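Local atomic coordinates of carbon monoxide dehydrogenase (Thermococcus sp. AM4, PDB entry 6T7J), a protein that probably catalyses the reversible oxidation of carbon monoxide to carbon dioxide at a buried nickel-iron-sulfur cluster, here isolated without its nickel. Residues Asn88-His100 with Met556-Val568. Residues are numbered along the deposited sequence; the frame is centred on the assembly and turned at random.
Sequences NLLRMIAAGAAAH and MSEKAVSIGTYFV. With MSK (Broken Fe4S4 cluster), chain F.
K559 lays its aliphatic stem over one face of the H100 imidazole, CG standing 3.7 Å from the ring centroid in a CH-pi contact, while I563 CD1 meets the ring edge at H100 CE1, 3.5 Å away. A99, small enough to let the lysine stem pass close, backs the same methylenes with its CB. G96 suits the crossing point, since any CB would clash with E558 O; its bare CA instead makes a CA-H...O contact with that oxygen (3.5 Å). Further along, branched V561 and I93 fill the apolar side, CG1 on CG1 at 3.8 Å, and I93 CD1 reaches T565 OG1, a hydroxyl already bonded to V561 O. E558 runs extended past slim A95 to a salt bridge with R91 of the second subunit. D226 OD2 hydrogen-bonds both H100 ND1 and S562 OG, which should steady the ring; an alanine replacing H100 would probably strip K559 CG of its flat support and D226 of its imidazole partner. Long enough to reach the cluster, K559 puts NZ 3.7 Å from its sulfur S3 and bonds Q342. S557 OG N-caps helix 558-569, accepting from A560 N. Helix 88-100 thus offers glycine and alanines to the helix crossing it at 97°, a close helix-helix packing bordering the cluster C pocket of CO dehydrogenase.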
loop_
_atom_site.group_PDB
_atom_site.type_symbol
_atom_site.label_atom_id
_atom_site.label_comp_id
_atom_site.label_asym_id
_atom_site.label_seq_id
_atom_site.Cartn_x
_atom_site.Cartn_y
_atom_site.Cartn_z
ATOM N N ASN A 88 -10.262 -1.300 -4.617
ATOM C CA ASN A 88 -9.266 -1.090 -5.664
ATOM C C ASN A 88 -8.951 0.394 -5.830
ATOM O O ASN A 88 -7.778 0.782 -5.967
ATOM C CB ASN A 88 -9.756 -1.705 -6.977
ATOM C CG ASN A 88 -9.942 -3.214 -6.886
ATOM O OD1 ASN A 88 -9.363 -3.874 -6.023
ATOM N ND2 ASN A 88 -10.751 -3.765 -7.782
ATOM N N LEU A 89 -9.980 1.246 -5.790
ATOM C CA LEU A 89 -9.735 2.684 -5.863
ATOM C C LEU A 89 -8.935 3.173 -4.658
ATOM O O LEU A 89 -8.071 4.054 -4.786
ATOM C CB LEU A 89 -11.058 3.442 -5.973
ATOM C CG LEU A 89 -10.932 4.865 -6.517
ATOM C CD1 LEU A 89 -10.727 4.844 -8.028
ATOM C CD2 LEU A 89 -12.147 5.700 -6.147
ATOM N N LEU A 90 -9.216 2.617 -3.476
ATOM C CA LEU A 90 -8.459 2.984 -2.285
ATOM C C LEU A 90 -6.985 2.646 -2.450
ATOM O O LEU A 90 -6.112 3.413 -2.026
ATOM C CB LEU A 90 -9.036 2.278 -1.058
ATOM C CG LEU A 90 -8.417 2.715 0.268
ATOM C CD1 LEU A 90 -8.473 4.213 0.346
ATOM C CD2 LEU A 90 -9.129 2.097 1.461
ATOM N N ARG A 91 -6.685 1.503 -3.067
ATOM C CA ARG A 91 -5.282 1.151 -3.275
ATOM C C ARG A 91 -4.629 2.056 -4.314
ATOM O O ARG A 91 -3.434 2.360 -4.205
ATOM C CB ARG A 91 -5.154 -0.320 -3.667
ATOM C CG ARG A 91 -5.454 -1.266 -2.513
ATOM C CD ARG A 91 -4.762 -2.607 -2.663
ATOM N NE ARG A 91 -4.958 -3.432 -1.474
ATOM C CZ ARG A 91 -4.680 -4.730 -1.407
ATOM N NH1 ARG A 91 -4.188 -5.360 -2.465
ATOM N NH2 ARG A 91 -4.896 -5.397 -0.279
ATOM N N MET A 92 -5.393 2.515 -5.308
ATOM C CA MET A 92 -4.857 3.519 -6.229
ATOM C C MET A 92 -4.483 4.799 -5.484
ATOM O O MET A 92 -3.399 5.370 -5.691
ATOM C CB MET A 92 -5.870 3.817 -7.334
ATOM C CG MET A 92 -6.186 2.636 -8.235
ATOM S SD MET A 92 -7.154 3.115 -9.679
ATOM C CE MET A 92 -5.855 3.328 -10.898
ATOM N N ILE A 93 -5.382 5.271 -4.616
ATOM C CA ILE A 93 -5.096 6.466 -3.822
ATOM C C ILE A 93 -3.867 6.242 -2.948
ATOM O O ILE A 93 -3.009 7.126 -2.816
ATOM C CB ILE A 93 -6.320 6.858 -2.975
ATOM C CG1 ILE A 93 -7.475 7.308 -3.869
ATOM C CG2 ILE A 93 -5.953 7.960 -1.983
ATOM C CD1 ILE A 93 -8.763 7.538 -3.117
ATOM N N ALA A 94 -3.775 5.061 -2.330
ATOM C CA ALA A 94 -2.627 4.739 -1.490
ATOM C C ALA A 94 -1.328 4.819 -2.277
ATOM O O ALA A 94 -0.346 5.398 -1.803
ATOM C CB ALA A 94 -2.798 3.347 -0.882
ATOM N N ALA A 95 -1.309 4.260 -3.490
ATOM C CA ALA A 95 -0.077 4.256 -4.275
ATOM C C ALA A 95 0.313 5.664 -4.718
ATOM O O ALA A 95 1.500 6.021 -4.698
ATOM C CB ALA A 95 -0.228 3.332 -5.482
ATOM N N GLY A 96 -0.663 6.481 -5.119
ATOM C CA GLY A 96 -0.339 7.851 -5.504
ATOM C C GLY A 96 0.183 8.676 -4.339
ATOM O O GLY A 96 1.199 9.384 -4.454
ATOM N N ALA A 97 -0.512 8.600 -3.200
ATOM C CA ALA A 97 -0.043 9.278 -1.998
ATOM C C ALA A 97 1.346 8.797 -1.606
ATOM O O ALA A 97 2.184 9.596 -1.177
ATOM C CB ALA A 97 -1.033 9.058 -0.854
ATOM N N ALA A 98 1.618 7.498 -1.772
ATOM C CA ALA A 98 2.924 6.953 -1.417
ATOM C C ALA A 98 4.022 7.486 -2.328
ATOM O O ALA A 98 5.124 7.799 -1.863
ATOM C CB ALA A 98 2.883 5.427 -1.472
ATOM N N ALA A 99 3.752 7.575 -3.631
ATOM C CA ALA A 99 4.739 8.139 -4.546
ATOM C C ALA A 99 5.078 9.575 -4.161
ATOM O O ALA A 99 6.258 9.943 -4.031
ATOM C CB ALA A 99 4.222 8.068 -5.982
ATOM N N HIS A 100 4.045 10.402 -3.957
ATOM C CA HIS A 100 4.303 11.791 -3.582
ATOM C C HIS A 100 4.999 11.885 -2.229
ATOM O O HIS A 100 5.852 12.760 -2.024
ATOM C CB HIS A 100 3.000 12.587 -3.582
ATOM C CG HIS A 100 2.502 12.918 -4.955
ATOM N ND1 HIS A 100 1.162 13.036 -5.255
ATOM C CD2 HIS A 100 3.167 13.146 -6.113
ATOM C CE1 HIS A 100 1.023 13.326 -6.536
ATOM N NE2 HIS A 100 2.225 13.399 -7.079
ATOM N N MET A 556 -3.588 8.989 -16.096
ATOM C CA MET A 556 -3.351 7.547 -16.084
ATOM C C MET A 556 -2.761 7.017 -14.785
ATOM O O MET A 556 -2.935 5.827 -14.500
ATOM C CB MET A 556 -2.429 7.135 -17.242
ATOM C CG MET A 556 -0.991 7.633 -17.122
ATOM S SD MET A 556 0.113 6.553 -16.180
ATOM C CE MET A 556 1.483 7.667 -15.868
ATOM N N SER A 557 -2.078 7.833 -13.987
ATOM C CA SER A 557 -1.324 7.349 -12.841
ATOM C C SER A 557 -2.181 7.317 -11.579
ATOM O O SER A 557 -3.200 8.001 -11.465
ATOM C CB SER A 557 -0.093 8.225 -12.605
ATOM O OG SER A 557 -0.452 9.444 -11.973
ATOM N N GLU A 558 -1.744 6.500 -10.617
ATOM C CA GLU A 558 -2.378 6.498 -9.302
ATOM C C GLU A 558 -2.131 7.813 -8.570
ATOM O O GLU A 558 -2.961 8.240 -7.751
ATOM C CB GLU A 558 -1.871 5.306 -8.487
ATOM C CG GLU A 558 -2.294 3.950 -9.051
ATOM C CD GLU A 558 -1.427 2.798 -8.560
ATOM O OE1 GLU A 558 -1.989 1.787 -8.087
ATOM O OE2 GLU A 558 -0.184 2.899 -8.646
ATOM N N LYS A 559 -1.004 8.471 -8.861
ATOM C CA LYS A 559 -0.779 9.824 -8.365
ATOM C C LYS A 559 -1.894 10.762 -8.805
ATOM O O LYS A 559 -2.347 11.607 -8.025
ATOM C CB LYS A 559 0.575 10.342 -8.847
ATOM C CG LYS A 559 1.733 10.026 -7.921
ATOM C CD LYS A 559 3.049 10.490 -8.524
ATOM C CE LYS A 559 3.336 9.770 -9.828
ATOM N NZ LYS A 559 4.446 10.406 -10.586
ATOM N N ALA A 560 -2.346 10.629 -10.057
ATOM C CA ALA A 560 -3.447 11.459 -10.537
ATOM C C ALA A 560 -4.726 11.172 -9.766
ATOM O O ALA A 560 -5.523 12.083 -9.511
ATOM C CB ALA A 560 -3.661 11.237 -12.034
ATOM N N VAL A 561 -4.942 9.912 -9.381
ATOM C CA VAL A 561 -6.119 9.576 -8.586
ATOM C C VAL A 561 -6.047 10.252 -7.225
ATOM O O VAL A 561 -7.033 10.831 -6.748
ATOM C CB VAL A 561 -6.264 8.051 -8.453
ATOM C CG1 VAL A 561 -7.508 7.708 -7.644
ATOM C CG2 VAL A 561 -6.316 7.403 -9.828
ATOM N N SER A 562 -4.877 10.200 -6.579
ATOM C CA SER A 562 -4.723 10.887 -5.299
ATOM C C SER A 562 -4.933 12.391 -5.447
ATOM O O SER A 562 -5.579 13.024 -4.601
ATOM C CB SER A 562 -3.343 10.599 -4.705
ATOM O OG SER A 562 -3.173 11.292 -3.481
ATOM N N ILE A 563 -4.395 12.977 -6.520
ATOM C CA ILE A 563 -4.517 14.419 -6.734
ATOM C C ILE A 563 -5.978 14.807 -6.926
ATOM O O ILE A 563 -6.467 15.767 -6.319
ATOM C CB ILE A 563 -3.658 14.862 -7.931
ATOM C CG1 ILE A 563 -2.170 14.774 -7.590
ATOM C CG2 ILE A 563 -4.023 16.276 -8.354
ATOM C CD1 ILE A 563 -1.269 14.781 -8.805
ATOM N N GLY A 564 -6.690 14.076 -7.786
ATOM C CA GLY A 564 -8.098 14.368 -7.994
ATOM C C GLY A 564 -8.914 14.193 -6.729
ATOM O O GLY A 564 -9.818 14.986 -6.444
ATOM N N THR A 565 -8.589 13.167 -5.938
ATOM C CA THR A 565 -9.332 12.937 -4.706
ATOM C C THR A 565 -9.102 14.059 -3.701
ATOM O O THR A 565 -10.047 14.499 -3.039
ATOM C CB THR A 565 -8.958 11.585 -4.099
ATOM O OG1 THR A 565 -9.198 10.548 -5.058
ATOM C CG2 THR A 565 -9.791 11.315 -2.852
ATOM N N TYR A 566 -7.863 14.550 -3.573
ATOM C CA TYR A 566 -7.658 15.629 -2.612
ATOM C C TYR A 566 -8.100 16.978 -3.156
ATOM O O TYR A 566 -8.369 17.891 -2.367
ATOM C CB TYR A 566 -6.205 15.668 -2.104
ATOM C CG TYR A 566 -5.095 16.222 -2.989
ATOM C CD1 TYR A 566 -5.097 17.543 -3.429
ATOM C CD2 TYR A 566 -3.997 15.436 -3.309
ATOM C CE1 TYR A 566 -4.067 18.040 -4.207
ATOM C CE2 TYR A 566 -2.961 15.927 -4.083
ATOM C CZ TYR A 566 -3.002 17.227 -4.528
ATOM O OH TYR A 566 -1.971 17.717 -5.296
ATOM N N PHE A 567 -8.215 17.122 -4.477
ATOM C CA PHE A 567 -8.920 18.279 -5.012
ATOM C C PHE A 567 -10.382 18.243 -4.592
ATOM O O PHE A 567 -10.889 19.193 -3.985
ATOM C CB PHE A 567 -8.784 18.330 -6.533
ATOM C CG PHE A 567 -7.546 19.044 -7.004
ATOM C CD1 PHE A 567 -6.882 19.924 -6.167
ATOM C CD2 PHE A 567 -7.046 18.830 -8.276
ATOM C CE1 PHE A 567 -5.744 20.581 -6.590
ATOM C CE2 PHE A 567 -5.905 19.486 -8.706
ATOM C CZ PHE A 567 -5.254 20.362 -7.861
ATOM N N VAL A 568 -11.065 17.128 -4.869
ATOM C CA VAL A 568 -12.450 16.969 -4.425
ATOM C C VAL A 568 -12.567 17.275 -2.936
ATOM O O VAL A 568 -13.380 18.106 -2.514
ATOM C CB VAL A 568 -12.965 15.556 -4.752
ATOM C CG1 VAL A 568 -14.295 15.304 -4.060
ATOM C CG2 VAL A 568 -13.106 15.374 -6.258
HETATM S S1 MSK F . 4.818 12.996 -14.874
HETATM S S3 MSK F . 2.084 11.733 -13.144
HETATM S S4 MSK F . 2.342 11.164 -16.519
HETATM S S5 MSK F . 1.918 14.289 -15.114
HETATM FE FE1 MSK F . 4.641 13.874 -12.799
HETATM FE FE2 MSK F . 3.124 13.203 -16.455
HETATM FE FE3 MSK F . 1.028 12.114 -15.065
HETATM FE FE4 MSK F . 3.530 11.133 -14.726
#